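Side-chain contacts in cell wall surface anchor family protein (Streptococcus agalactiae serogroup V, PDB 3PF2), which is the major (backbone) pilin that builds the pilus shaft on the surface of group B Streptococcus, represented here by a C-terminal fragment: residues G68-N73 with K108-V113; L156-T161 with N167-N172; K225-G230 with T247-G252. All coordinates share one frame; numbering follows the deposited sequence.

Contact 1. Residues G68-N73 with K108-V113; sequences GSKTLN and KGMTLV
Lys70 and Met110 illustrate how a long polar side chain can lend its aliphatic part to apolar packing while its charged end is held by other atoms. The methyl CE of Met110 lies in the concave side of the lysine, 3.3 Å from Lys70 CG, closer than two carbons normally pack. The lysine curls round it: a turn at chi2 (-111°) and another at chi4 bring the ammonium back, so that Lys70 NZ is only 4.1 Å from Met110 CE. The methionine, by contrast, runs straight beyond CG, with chi2 at -177°, and its reach carries sulfur and methyl across to segment 68-73. Behind the methyl, Met110 SD passes 4.3 Å from Gly68 CA, where the lack of a side chain leaves room for the sulfur.

The grip ends abruptly outside this small cluster. Ser69 is solvent-exposed, and its OG bonds to Asp127 rather than across the contact; Lys108 is likewise exposed and directs its CB away from the partner segment. The two segments therefore meet through van der Waals packing alone.

In the Gram-positive pilin backbone subunit 2, Cna-B-like domain, strand 70-72 borders its five-stranded sheet beside strand 57-67, whose Ile67 also touches Met110. The loop bearing Met110 links helices 100-106 and 116-121, and Lys70 NZ hydrogen-bonds to the carbonyl of Leu106, at the end of the first of them.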
# COMPACT_ATOMS: atom_id res chain seq x y z
N GLY A 68 -1.70 -15.78 19.17
CA GLY A 68 -0.81 -15.50 20.30
C GLY A 68 0.60 -15.78 19.82
O GLY A 68 0.97 -15.38 18.72
N SER A 69 1.37 -16.52 20.62
CA SER A 69 2.75 -16.85 20.29
C SER A 69 2.85 -18.01 19.31
O SER A 69 3.95 -18.36 18.87
CB SER A 69 3.52 -17.21 21.56
OG SER A 69 3.03 -18.43 22.07
N LYS A 70 1.72 -18.62 18.99
CA LYS A 70 1.72 -19.87 18.24
C LYS A 70 1.59 -19.66 16.75
O LYS A 70 0.87 -18.75 16.29
CB LYS A 70 0.60 -20.78 18.74
CG LYS A 70 0.82 -21.29 20.14
CD LYS A 70 1.10 -22.78 20.15
CE LYS A 70 1.24 -23.31 21.58
NZ LYS A 70 -0.02 -23.27 22.39
N THR A 71 2.27 -20.51 15.98
CA THR A 71 2.24 -20.44 14.52
C THR A 71 1.34 -21.51 13.92
O THR A 71 1.37 -22.67 14.35
CB THR A 71 3.66 -20.59 13.93
OG1 THR A 71 4.56 -19.67 14.57
CG2 THR A 71 3.64 -20.34 12.44
N LEU A 72 0.54 -21.12 12.93
CA LEU A 72 -0.19 -22.06 12.09
C LEU A 72 0.53 -22.29 10.76
O LEU A 72 1.10 -21.37 10.18
CB LEU A 72 -1.63 -21.60 11.85
CG LEU A 72 -2.53 -21.39 13.07
CD1 LEU A 72 -3.93 -21.00 12.60
CD2 LEU A 72 -2.61 -22.60 13.97
N ASN A 73 0.49 -23.53 10.27
CA ASN A 73 1.30 -23.92 9.11
C ASN A 73 0.49 -24.15 7.85
O ASN A 73 -0.54 -24.81 7.87
CB ASN A 73 2.12 -25.17 9.45
CG ASN A 73 2.80 -25.06 10.80
OD1 ASN A 73 2.66 -25.94 11.65
ND2 ASN A 73 3.52 -23.96 11.03
N LYS A 108 -5.02 -23.47 24.41
CA LYS A 108 -5.00 -23.79 25.83
C LYS A 108 -3.92 -23.00 26.57
O LYS A 108 -2.76 -22.98 26.17
CB LYS A 108 -4.84 -25.30 26.05
CG LYS A 108 -6.09 -26.12 25.70
CD LYS A 108 -7.02 -26.33 26.90
CE LYS A 108 -6.36 -27.21 27.97
NZ LYS A 108 -7.35 -27.74 28.96
N GLY A 109 -4.34 -22.32 27.63
CA GLY A 109 -3.45 -21.45 28.39
C GLY A 109 -3.45 -20.01 27.91
O GLY A 109 -2.96 -19.13 28.61
N MET A 110 -4.00 -19.77 26.72
CA MET A 110 -4.07 -18.41 26.16
C MET A 110 -5.27 -17.65 26.70
O MET A 110 -6.29 -18.24 27.06
CB MET A 110 -4.17 -18.46 24.64
CG MET A 110 -2.85 -18.72 23.94
SD MET A 110 -3.03 -18.66 22.15
CE MET A 110 -1.56 -19.56 21.70
N THR A 111 -5.13 -16.32 26.77
CA THR A 111 -6.25 -15.44 27.05
C THR A 111 -6.64 -14.79 25.72
O THR A 111 -5.82 -14.16 25.07
CB THR A 111 -5.91 -14.40 28.13
OG1 THR A 111 -5.61 -15.08 29.36
CG2 THR A 111 -7.08 -13.44 28.36
N LEU A 112 -7.89 -14.99 25.33
CA LEU A 112 -8.32 -14.62 23.97
C LEU A 112 -8.93 -13.23 23.95
O LEU A 112 -9.75 -12.88 24.82
CB LEU A 112 -9.29 -15.67 23.40
CG LEU A 112 -8.81 -17.13 23.49
CD1 LEU A 112 -9.94 -18.14 23.25
CD2 LEU A 112 -7.65 -17.37 22.54
N VAL A 113 -8.52 -12.42 22.98
CA VAL A 113 -9.16 -11.13 22.78
C VAL A 113 -10.61 -11.40 22.39
O VAL A 113 -10.89 -12.31 21.61
CB VAL A 113 -8.44 -10.29 21.71
CG1 VAL A 113 -9.19 -9.01 21.44
CG2 VAL A 113 -7.02 -9.97 22.18

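Contact 2. Residues L156-T161 with N167-N172; sequences LQYDHT and NPKPSN. With CA (calcium ion), chain C.
Tyr158 and Lys169, which bury the most surface, form a hydrogen-bonded antiparallel pair whose side chains share one face of the sheet. Their backbones bond both ways, Tyr158 N to Lys169 O at 2.9 Å and Lys169 N to Tyr158 O at 2.8 Å. Lys169 CB sits over a face of the tyrosine ring in a CH-pi contact, 4.3 Å from its centroid. The lysine then bends at chi3 and follows the ring outward, leaving Lys169 CE 3.8 Å from Tyr158 OH; both polar ends are bound by Glu6.

On the other face, Gln157 folds over the prolines: its OE1 lies 3.5 Å from Pro168 CB and shares a water with Pro168 O, while its NE2, whose polar partner is Glu155, merely packs 3.7 Å from Pro170 CB.

Beyond the paired strands the two arms of the hairpin part to hold calcium. Asp159 chelates with both carboxylate oxygens, Thr161 gives its carbonyl and OG1, and Asn167 OD1 binds at 2.4 Å. Asp159 OD1 accepts from Thr161 N in an Asx turn. Glu45, Asp163 and Ala165 complete the shell. Ligands at every second residue from Asp159 to Asn167 recall EF-hand loop spacing, here within a beta hairpin.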
# COMPACT_ATOMS: atom_id res chain seq x y z
N LEU A 156 -14.98 -12.70 6.75
CA LEU A 156 -14.89 -14.04 7.30
C LEU A 156 -16.27 -14.68 7.21
O LEU A 156 -17.26 -14.06 7.58
CB LEU A 156 -14.43 -13.98 8.76
CG LEU A 156 -14.58 -15.26 9.60
CD1 LEU A 156 -13.67 -16.37 9.06
CD2 LEU A 156 -14.27 -14.99 11.07
N GLN A 157 -16.33 -15.89 6.67
CA GLN A 157 -17.55 -16.71 6.74
C GLN A 157 -17.23 -17.81 7.73
O GLN A 157 -16.31 -18.59 7.51
CB GLN A 157 -17.89 -17.31 5.37
CG GLN A 157 -18.53 -16.33 4.37
CD GLN A 157 -19.98 -15.99 4.69
OE1 GLN A 157 -20.74 -16.83 5.18
NE2 GLN A 157 -20.38 -14.75 4.41
N TYR A 158 -17.95 -17.83 8.84
CA TYR A 158 -17.68 -18.82 9.88
C TYR A 158 -18.94 -19.62 10.19
O TYR A 158 -20.06 -19.09 10.12
CB TYR A 158 -17.16 -18.14 11.15
CG TYR A 158 -18.17 -17.26 11.84
CD1 TYR A 158 -19.03 -17.78 12.82
CD2 TYR A 158 -18.27 -15.90 11.52
CE1 TYR A 158 -19.97 -16.98 13.47
CE2 TYR A 158 -19.21 -15.08 12.17
CZ TYR A 158 -20.05 -15.63 13.14
OH TYR A 158 -20.95 -14.85 13.77
N ASP A 159 -18.76 -20.91 10.49
CA ASP A 159 -19.87 -21.76 10.90
C ASP A 159 -19.55 -22.28 12.29
O ASP A 159 -18.70 -23.19 12.45
CB ASP A 159 -20.08 -22.91 9.89
CG ASP A 159 -21.31 -23.78 10.21
OD1 ASP A 159 -21.71 -23.83 11.37
OD2 ASP A 159 -21.83 -24.43 9.28
N HIS A 160 -20.21 -21.68 13.29
CA HIS A 160 -19.99 -21.95 14.71
C HIS A 160 -20.84 -23.09 15.26
O HIS A 160 -20.70 -23.46 16.44
CB HIS A 160 -20.21 -20.68 15.55
CG HIS A 160 -21.64 -20.35 15.86
ND1 HIS A 160 -22.23 -20.67 17.07
CD2 HIS A 160 -22.58 -19.69 15.15
CE1 HIS A 160 -23.48 -20.25 17.07
NE2 HIS A 160 -23.72 -19.66 15.91
N THR A 161 -21.74 -23.62 14.44
CA THR A 161 -22.66 -24.66 14.90
C THR A 161 -22.25 -26.08 14.48
O THR A 161 -22.22 -26.37 13.29
CB THR A 161 -24.12 -24.38 14.46
OG1 THR A 161 -24.16 -24.18 13.04
CG2 THR A 161 -24.66 -23.16 15.18
N ASN A 167 -24.23 -23.75 7.40
CA ASN A 167 -24.97 -22.52 7.73
C ASN A 167 -24.06 -21.40 8.27
O ASN A 167 -24.20 -20.97 9.42
CB ASN A 167 -26.15 -22.82 8.66
CG ASN A 167 -25.80 -23.83 9.75
OD1 ASN A 167 -24.65 -23.91 10.21
ND2 ASN A 167 -26.80 -24.61 10.17
N PRO A 168 -23.13 -20.92 7.43
CA PRO A 168 -22.19 -19.91 7.90
C PRO A 168 -22.81 -18.51 8.07
O PRO A 168 -23.91 -18.23 7.55
CB PRO A 168 -21.14 -19.88 6.78
CG PRO A 168 -21.91 -20.24 5.56
CD PRO A 168 -22.86 -21.32 6.04
N LYS A 169 -22.09 -17.65 8.78
CA LYS A 169 -22.47 -16.26 9.00
C LYS A 169 -21.25 -15.42 8.69
O LYS A 169 -20.11 -15.89 8.86
CB LYS A 169 -22.85 -16.03 10.46
CG LYS A 169 -24.05 -16.86 10.97
CD LYS A 169 -24.11 -16.82 12.49
CE LYS A 169 -24.62 -15.48 12.99
NZ LYS A 169 -24.76 -15.44 14.47
N PRO A 170 -21.47 -14.15 8.29
CA PRO A 170 -20.35 -13.24 8.03
C PRO A 170 -19.84 -12.49 9.28
O PRO A 170 -20.58 -12.27 10.25
CB PRO A 170 -20.95 -12.25 7.03
CG PRO A 170 -22.38 -12.13 7.48
CD PRO A 170 -22.77 -13.53 7.95
N SER A 171 -18.56 -12.12 9.23
CA SER A 171 -17.99 -11.11 10.13
C SER A 171 -17.16 -10.20 9.24
O SER A 171 -16.43 -10.68 8.37
CB SER A 171 -17.12 -11.74 11.22
OG SER A 171 -16.52 -10.74 12.04
N ASN A 172 -17.28 -8.89 9.46
CA ASN A 172 -16.61 -7.89 8.65
C ASN A 172 -15.99 -6.82 9.53
O ASN A 172 -16.58 -6.45 10.56
CB ASN A 172 -17.62 -7.23 7.68
CG ASN A 172 -18.31 -8.23 6.75
OD1 ASN A 172 -17.84 -8.50 5.66
ND2 ASN A 172 -19.42 -8.79 7.22
CA CA C . -23.21 -25.63 11.09
O HOH W 1 -23.26 -16.55 4.84
O HOH W 2 -26.01 -18.58 15.01
O HOH W 3 -24.23 -21.44 12.23

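Contact 3. Residues K225-G230 with T247-G252; sequences KNYIAG and TFEIKG
Tyr227 lays the face of its ring on the backbone of strand 247-252 at Phe248, a CH-pi arrangement within the prealbumin-like domain, probably the Cna-B-type Ig-like (IgG-rev) part of the fragment. Phe248 CA stands 3.6 Å from the ring centroid and only 15° off the ring normal, so its hydrogen can be directed into the pi cloud. More generally, an aromatic ring can cover a strand's main chain as well as its side chains.

The ring lies across the strand, its CD1/CE1 side toward Thr247 and its CD2/CE2 side toward Glu249, meeting three successive residues. Its CD1 side rests against Phe248, with Tyr227 CD1 3.7 Å from Phe248 CB. Glu249 N sits over the same face as Phe248 CA, and the glutamate chain then runs beside the tyrosine, both pointing the same way. Glu249 CG comes within 3.9 Å of Tyr227 CE2, while ring and carboxylate planes stand 43° apart. That carboxylate has its own polar partners, Arg185 in a salt bridge and Tyr295 through a hydrogen bond, which should hold the glutamate extended alongside the ring.

Phe248 itself sends its ring elsewhere. With chi1 at 63°, CG lies between the backbone N and the carbonyl carbon, and the phenyl group leaves Tyr227 to stack with Phe186 in the domain interior. The strand thus has tyrosine on its backbone and phenylalanine in the core.

Tyr227 closes a short 3-10 segment, 225-227, in the connection from helix 216-221 to strand 239-241; its backbone bonds to Lys241. On the flank toward Thr247, Tyr227 CE1 comes to 3.3 Å from Thr247 O, which lies obliquely to the ring, while Thr247 OG1 hydrogen-bonds to Asp245 OD1.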
# COMPACT_ATOMS: atom_id res chain seq x y z
N LYS A 225 8.11 7.83 -21.75
CA LYS A 225 9.56 7.88 -21.92
C LYS A 225 10.10 9.28 -22.19
O LYS A 225 11.30 9.52 -22.06
CB LYS A 225 10.05 6.89 -22.99
CG LYS A 225 10.25 5.47 -22.50
CD LYS A 225 10.78 4.61 -23.66
CE LYS A 225 11.51 3.36 -23.18
NZ LYS A 225 10.58 2.34 -22.61
N ASN A 226 9.23 10.22 -22.57
CA ASN A 226 9.64 11.60 -22.77
C ASN A 226 10.12 12.25 -21.48
O ASN A 226 10.88 13.22 -21.51
CB ASN A 226 8.51 12.46 -23.34
CG ASN A 226 8.06 11.98 -24.71
OD1 ASN A 226 8.87 11.51 -25.51
ND2 ASN A 226 6.77 12.11 -24.97
N TYR A 227 9.67 11.70 -20.35
CA TYR A 227 10.00 12.27 -19.05
C TYR A 227 11.18 11.60 -18.37
O TYR A 227 11.53 11.98 -17.26
CB TYR A 227 8.79 12.20 -18.11
CG TYR A 227 7.56 12.94 -18.58
CD1 TYR A 227 7.64 13.96 -19.54
CD2 TYR A 227 6.32 12.65 -18.02
CE1 TYR A 227 6.50 14.66 -19.94
CE2 TYR A 227 5.18 13.32 -18.43
CZ TYR A 227 5.27 14.32 -19.38
OH TYR A 227 4.14 14.99 -19.76
N ILE A 228 11.79 10.62 -19.03
CA ILE A 228 12.83 9.80 -18.41
C ILE A 228 14.16 10.03 -19.12
O ILE A 228 14.25 9.89 -20.34
CB ILE A 228 12.45 8.29 -18.43
CG1 ILE A 228 11.11 8.06 -17.71
CG2 ILE A 228 13.56 7.45 -17.79
CD1 ILE A 228 10.55 6.68 -17.87
N ALA A 229 15.18 10.41 -18.35
CA ALA A 229 16.53 10.57 -18.88
C ALA A 229 17.18 9.20 -19.05
O ALA A 229 17.41 8.48 -18.08
CB ALA A 229 17.37 11.45 -17.95
N GLY A 230 17.44 8.85 -20.31
CA GLY A 230 18.08 7.58 -20.63
C GLY A 230 17.14 6.41 -20.45
O GLY A 230 15.93 6.53 -20.62
N THR A 247 7.60 19.97 -20.00
CA THR A 247 6.96 19.22 -18.90
C THR A 247 7.67 17.93 -18.55
O THR A 247 8.38 17.33 -19.36
CB THR A 247 5.48 18.88 -19.18
OG1 THR A 247 5.41 17.86 -20.19
CG2 THR A 247 4.69 20.12 -19.60
N PHE A 248 7.48 17.51 -17.30
CA PHE A 248 7.78 16.16 -16.86
C PHE A 248 7.08 15.89 -15.54
O PHE A 248 6.54 16.82 -14.93
CB PHE A 248 9.29 15.88 -16.81
CG PHE A 248 10.07 16.72 -15.82
CD1 PHE A 248 10.47 16.16 -14.60
CD2 PHE A 248 10.45 18.02 -16.12
CE1 PHE A 248 11.23 16.89 -13.70
CE2 PHE A 248 11.20 18.78 -15.21
CZ PHE A 248 11.60 18.21 -13.99
N GLU A 249 7.08 14.63 -15.13
CA GLU A 249 6.33 14.20 -13.95
C GLU A 249 7.02 13.04 -13.26
O GLU A 249 7.85 12.35 -13.87
CB GLU A 249 4.92 13.74 -14.36
CG GLU A 249 4.06 14.81 -15.04
CD GLU A 249 2.69 14.31 -15.41
OE1 GLU A 249 2.44 13.08 -15.30
OE2 GLU A 249 1.85 15.16 -15.80
N ILE A 250 6.69 12.82 -11.99
CA ILE A 250 7.04 11.57 -11.32
C ILE A 250 5.77 11.06 -10.65
O ILE A 250 5.06 11.83 -9.98
CB ILE A 250 8.23 11.75 -10.32
CG1 ILE A 250 8.61 10.41 -9.66
CG2 ILE A 250 7.90 12.79 -9.25
CD1 ILE A 250 9.23 9.39 -10.62
N LYS A 251 5.48 9.77 -10.82
CA LYS A 251 4.27 9.17 -10.27
C LYS A 251 4.61 8.06 -9.30
O LYS A 251 5.43 7.18 -9.60
CB LYS A 251 3.36 8.63 -11.39
CG LYS A 251 2.97 9.68 -12.43
CD LYS A 251 1.96 9.16 -13.45
CE LYS A 251 0.57 9.11 -12.84
NZ LYS A 251 -0.52 8.96 -13.87
N GLY A 252 4.00 8.10 -8.13
CA GLY A 252 4.09 6.99 -7.20
C GLY A 252 5.11 7.11 -6.09
O GLY A 252 5.71 6.12 -5.70

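The three contacts follow one another along an elongated chain. Contacts 1 and 2 lie on the same side of its centre, their own centres about 21 Å apart and their nearest atoms about 11 Å apart. Contact 3 is on the opposite side, in the prealbumin-like domain, with its centre about 49 Å from each of the others; its nearest atoms are about 32 Å from those of contact 1 and about 30 Å from those of contact 2. Contact 2 alone includes metal ligands; the second calcium is about 13 Å from the side chain of Ser171, and contacts 1 and 3 lie away from both metal sites.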